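PDB 3TZL: tryptophan--tRNA ligase from Campylobacter jejuni subsp. jejuni, which catalyses the ATP-dependent attachment of tryptophan to tRNA(Trp), the charging reaction of a class I aminoacyl-tRNA synthetase. Local coordinates for residues B[23-26]-B[27-31]; B[66-69]-B[70-74]. All blocks are in the same frame, centred on the assembly; numbering follows the deposited sequence.

Contact 1 (B[23-26]-B[27-31]); sequences GAIK and QMVDA
Ile25 with Val29 and Lys26 with Asp30 make this a local contact of residues four apart along helix 18-30, which crosses between parallel strands 5-10 and 36-41 in a beta-alpha-beta unit. Backbone bonds set the spacing: Val29 N reaches Ile25 O at 2.8 Å, and the same i to i+4 pattern joins Met28 N to Ala24 O and Asp30 N to Lys26 O. On one flank the branches CG2 of Ile25 and CG2 of Val29 meet at 4.1 Å. On the solvent side, Lys26 NZ and Asp30 OD2 form a salt bridge, whose hydrogen bond is weak at 3.3 Å. The lysine runs extended until its last torsion (chi4 -66°), where the bend turns NZ to the carboxylate. Gln27 folds back against the preceding turn, bent at chi2 (82°), and its NE2 is bonded to Phe22 O. Toward the N terminus, Gly23 touches the bound ADP, so this part of the helix lies at the nucleotide pocket. Selenomethionine Met28 instead packs on Met37 and Met39 of strand 36-41, seating the helix on the parallel sheet.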
loop_
_atom_site.group_PDB
_atom_site.type_symbol
_atom_site.label_atom_id
_atom_site.label_comp_id
_atom_site.label_asym_id
_atom_site.label_seq_id
_atom_site.Cartn_x
_atom_site.Cartn_y
_atom_site.Cartn_z
ATOM N N GLY B 23 0.796 -27.067 -20.025
ATOM C CA GLY B 23 1.686 -27.120 -18.878
ATOM C C GLY B 23 1.088 -26.624 -17.566
ATOM O O GLY B 23 1.498 -27.073 -16.497
ATOM N N ALA B 24 0.125 -25.707 -17.624
ATOM C CA ALA B 24 -0.434 -25.157 -16.386
ATOM C C ALA B 24 -1.932 -24.887 -16.447
ATOM O O ALA B 24 -2.674 -25.247 -15.533
ATOM C CB ALA B 24 0.305 -23.888 -15.990
ATOM N N ILE B 25 -2.373 -24.243 -17.520
ATOM C CA ILE B 25 -3.738 -23.732 -17.572
ATOM C C ILE B 25 -4.803 -24.823 -17.611
ATOM O O ILE B 25 -5.790 -24.729 -16.884
ATOM C CB ILE B 25 -3.930 -22.756 -18.730
ATOM C CG1 ILE B 25 -3.060 -21.526 -18.501
ATOM C CG2 ILE B 25 -5.417 -22.386 -18.878
ATOM C CD1 ILE B 25 -3.107 -20.540 -19.625
ATOM N N LYS B 26 -4.596 -25.851 -18.410
ATOM C CA LYS B 26 -5.548 -26.929 -18.497
ATOM C C LYS B 26 -5.747 -27.596 -17.157
ATOM O O LYS B 26 -6.837 -27.912 -16.787
ATOM C CB LYS B 26 -5.107 -27.959 -19.516
ATOM C CG LYS B 26 -6.246 -28.720 -20.075
ATOM C CD LYS B 26 -5.833 -29.910 -20.903
ATOM C CE LYS B 26 -7.008 -30.409 -21.687
ATOM N NZ LYS B 26 -8.053 -30.942 -20.812
ATOM N N GLN B 27 -4.658 -27.791 -16.448
ATOM C CA GLN B 27 -4.677 -28.415 -15.134
ATOM C C GLN B 27 -5.512 -27.568 -14.184
ATOM O O GLN B 27 -6.298 -28.079 -13.381
ATOM C CB GLN B 27 -3.247 -28.557 -14.591
ATOM C CG GLN B 27 -2.380 -29.617 -15.307
ATOM C CD GLN B 27 -1.745 -29.118 -16.609
ATOM O OE1 GLN B 27 -1.946 -27.974 -17.031
ATOM N NE2 GLN B 27 -0.970 -29.986 -17.249
HETATM N N MSE B 28 -5.335 -26.259 -14.300
HETATM C CA MSE B 28 -6.027 -25.319 -13.447
HETATM C C MSE B 28 -7.513 -25.324 -13.768
HETATM O O MSE B 28 -8.345 -25.352 -12.874
HETATM C CB MSE B 28 -5.433 -23.925 -13.634
HETATM C CG MSE B 28 -6.090 -22.871 -12.803
HETATM SE SE MSE B 28 -5.272 -21.166 -13.121
HETATM C CE MSE B 28 -3.470 -21.811 -13.590
ATOM N N VAL B 29 -7.839 -25.302 -15.054
ATOM C CA VAL B 29 -9.224 -25.372 -15.501
ATOM C C VAL B 29 -9.892 -26.669 -15.032
ATOM O O VAL B 29 -11.031 -26.663 -14.565
ATOM C CB VAL B 29 -9.316 -25.262 -17.046
ATOM C CG1 VAL B 29 -10.697 -25.717 -17.562
ATOM C CG2 VAL B 29 -8.991 -23.844 -17.495
ATOM N N ASP B 30 -9.177 -27.779 -15.146
ATOM C CA ASP B 30 -9.734 -29.069 -14.760
ATOM C C ASP B 30 -9.869 -29.226 -13.236
ATOM O O ASP B 30 -10.615 -30.075 -12.762
ATOM C CB ASP B 30 -8.911 -30.228 -15.353
ATOM C CG ASP B 30 -9.014 -30.313 -16.882
ATOM O OD1 ASP B 30 -9.984 -29.774 -17.460
ATOM O OD2 ASP B 30 -8.119 -30.931 -17.503
ATOM N N ALA B 31 -9.152 -28.413 -12.468
ATOM C CA ALA B 31 -9.228 -28.528 -11.011
ATOM C C ALA B 31 -10.511 -27.910 -10.443
ATOM O O ALA B 31 -10.861 -28.147 -9.292
ATOM C CB ALA B 31 -7.989 -27.914 -10.353
#

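Contact 2 (B[66-69]-B[70-74]); sequences AFLS and LGIDP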
loop_
_atom_site.group_PDB
_atom_site.type_symbol
_atom_site.label_atom_id
_atom_site.label_comp_id
_atom_site.label_asym_id
_atom_site.label_seq_id
_atom_site.Cartn_x
_atom_site.Cartn_y
_atom_site.Cartn_z
ATOM N N ALA B 66 -8.493 -14.265 -22.013
ATOM C CA ALA B 66 -7.809 -15.524 -22.298
ATOM C C ALA B 66 -8.179 -16.633 -21.308
ATOM O O ALA B 66 -8.435 -17.775 -21.700
ATOM C CB ALA B 66 -6.304 -15.321 -22.314
ATOM N N PHE B 67 -8.205 -16.319 -20.017
ATOM C CA PHE B 67 -8.442 -17.395 -19.058
ATOM C C PHE B 67 -9.898 -17.853 -19.089
ATOM O O PHE B 67 -10.200 -19.044 -18.982
ATOM C CB PHE B 67 -7.958 -17.017 -17.656
ATOM C CG PHE B 67 -6.449 -16.971 -17.532
ATOM C CD1 PHE B 67 -5.708 -18.136 -17.481
ATOM C CD2 PHE B 67 -5.780 -15.763 -17.462
ATOM C CE1 PHE B 67 -4.316 -18.096 -17.370
ATOM C CE2 PHE B 67 -4.398 -15.708 -17.366
ATOM C CZ PHE B 67 -3.664 -16.879 -17.314
ATOM N N LEU B 68 -10.806 -16.903 -19.253
ATOM C CA LEU B 68 -12.203 -17.247 -19.437
ATOM C C LEU B 68 -12.368 -18.113 -20.679
ATOM O O LEU B 68 -13.028 -19.158 -20.632
ATOM C CB LEU B 68 -13.047 -15.980 -19.531
ATOM C CG LEU B 68 -13.164 -15.260 -18.193
ATOM C CD1 LEU B 68 -13.833 -13.921 -18.378
ATOM C CD2 LEU B 68 -13.946 -16.109 -17.216
ATOM N N SER B 69 -11.745 -17.697 -21.782
ATOM C CA SER B 69 -11.848 -18.441 -23.044
ATOM C C SER B 69 -11.348 -19.879 -22.966
ATOM O O SER B 69 -11.880 -20.760 -23.634
ATOM C CB SER B 69 -11.092 -17.719 -24.150
ATOM O OG SER B 69 -11.741 -16.502 -24.396
ATOM N N LEU B 70 -10.321 -20.104 -22.154
ATOM C CA LEU B 70 -9.688 -21.412 -22.067
ATOM C C LEU B 70 -10.321 -22.302 -20.985
ATOM O O LEU B 70 -9.960 -23.466 -20.854
ATOM C CB LEU B 70 -8.182 -21.255 -21.862
ATOM C CG LEU B 70 -7.465 -20.652 -23.076
ATOM C CD1 LEU B 70 -6.139 -20.012 -22.670
ATOM C CD2 LEU B 70 -7.210 -21.738 -24.108
ATOM N N GLY B 71 -11.264 -21.765 -20.212
ATOM C CA GLY B 71 -12.063 -22.627 -19.352
ATOM C C GLY B 71 -12.382 -22.182 -17.934
ATOM O O GLY B 71 -13.102 -22.871 -17.205
ATOM N N ILE B 72 -11.854 -21.045 -17.514
ATOM C CA ILE B 72 -12.192 -20.605 -16.173
ATOM C C ILE B 72 -13.686 -20.360 -16.080
ATOM O O ILE B 72 -14.272 -19.636 -16.890
ATOM C CB ILE B 72 -11.410 -19.374 -15.743
ATOM C CG1 ILE B 72 -9.969 -19.776 -15.444
ATOM C CG2 ILE B 72 -12.053 -18.762 -14.514
ATOM C CD1 ILE B 72 -9.158 -18.650 -14.800
ATOM N N ASP B 73 -14.303 -21.003 -15.104
ATOM C CA ASP B 73 -15.747 -20.989 -14.993
ATOM C C ASP B 73 -16.155 -20.075 -13.840
ATOM O O ASP B 73 -16.030 -20.458 -12.680
ATOM C CB ASP B 73 -16.239 -22.415 -14.753
ATOM C CG ASP B 73 -17.744 -22.544 -14.854
ATOM O OD1 ASP B 73 -18.460 -21.560 -14.564
ATOM O OD2 ASP B 73 -18.208 -23.647 -15.216
ATOM N N PRO B 74 -16.669 -18.876 -14.168
ATOM C CA PRO B 74 -17.040 -17.825 -13.210
ATOM C C PRO B 74 -18.097 -18.279 -12.211
ATOM O O PRO B 74 -18.201 -17.713 -11.120
ATOM C CB PRO B 74 -17.625 -16.722 -14.099
ATOM C CG PRO B 74 -17.124 -16.997 -15.456
ATOM C CD PRO B 74 -16.969 -18.486 -15.556
#
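The Phe67 ring meets Ile72 at its root: CD1 of the isoleucine comes obliquely to the ring, 4.2 Å from Phe67 CG and 3.5 Å from Phe67 CB. The two side chains lie side by side and point the same way. The Phe67 side chain also touches Pro12, in the predicted 'HIGH' region. Next to this pair the backbone ends helix 53-70 in a Schellman motif. Gly71 reverses the chain with a positive phi of 138°, a region that glycine, lacking a CB, enters without strain. Two bonds run back into the last turn: Ile72 N to Phe67 O at 3.0 Å, nearly straight at 165°, and Gly71 N to Leu68 O at 3.2 Å, the donor standing above the carbonyl plane. Phe67 O is therefore a shared acceptor, since weak bonds from Leu70 N and Gly71 N also converge on it. The Phe67-Ile72 pair is the hydrophobic contact that commonly accompanies such a cap, joining the residue whose carbonyl takes the wider bond, Ile72 N to Phe67 O, to the one that donates it. On another flank, Leu68 CD2 reaches Pro74 CG at 3.7 Å and Ile72 CG2 at 4.2 Å, laying the outgoing loop against the helix. Leu70 stays over its own last turn, with CD1 3.3 Å from Ala66 O. Lys283 NZ of helix 278-289 is also hydrogen-bonded to Leu68 O. Several elements pack around the cap: Leu68 and Pro74 meet Ile297 of helix 291-320, Ala66 and Ser69 meet Tyr284 of helix 278-289, and Leu70 meets Tyr21 of helix 18-30, before the chain enters strand 78-81.

How the contacts relate
Contact 1 comes first along the chain and contact 2 follows in series, so neither nests in nor crosses the other. Each is local: contact 1 spans successive turns of helix 18-30 and closes no loop, whereas contact 2 closes the turn that takes helix 53-70 toward strand 78-81. Their centres are about 11 Å apart, and they touch directly. Ile25 CD1 packs on Phe67 CE1 at 3.5 Å, and Val29 CG2 sits 3.5 Å from Leu70 O. Gln32, just past contact 1, bonds to Gly71 O and Asp73 N. Together they tie helix 18-30, which links strands 5-10 and 36-41, to helix 53-70, which lies between strands 36-41 and 78-81.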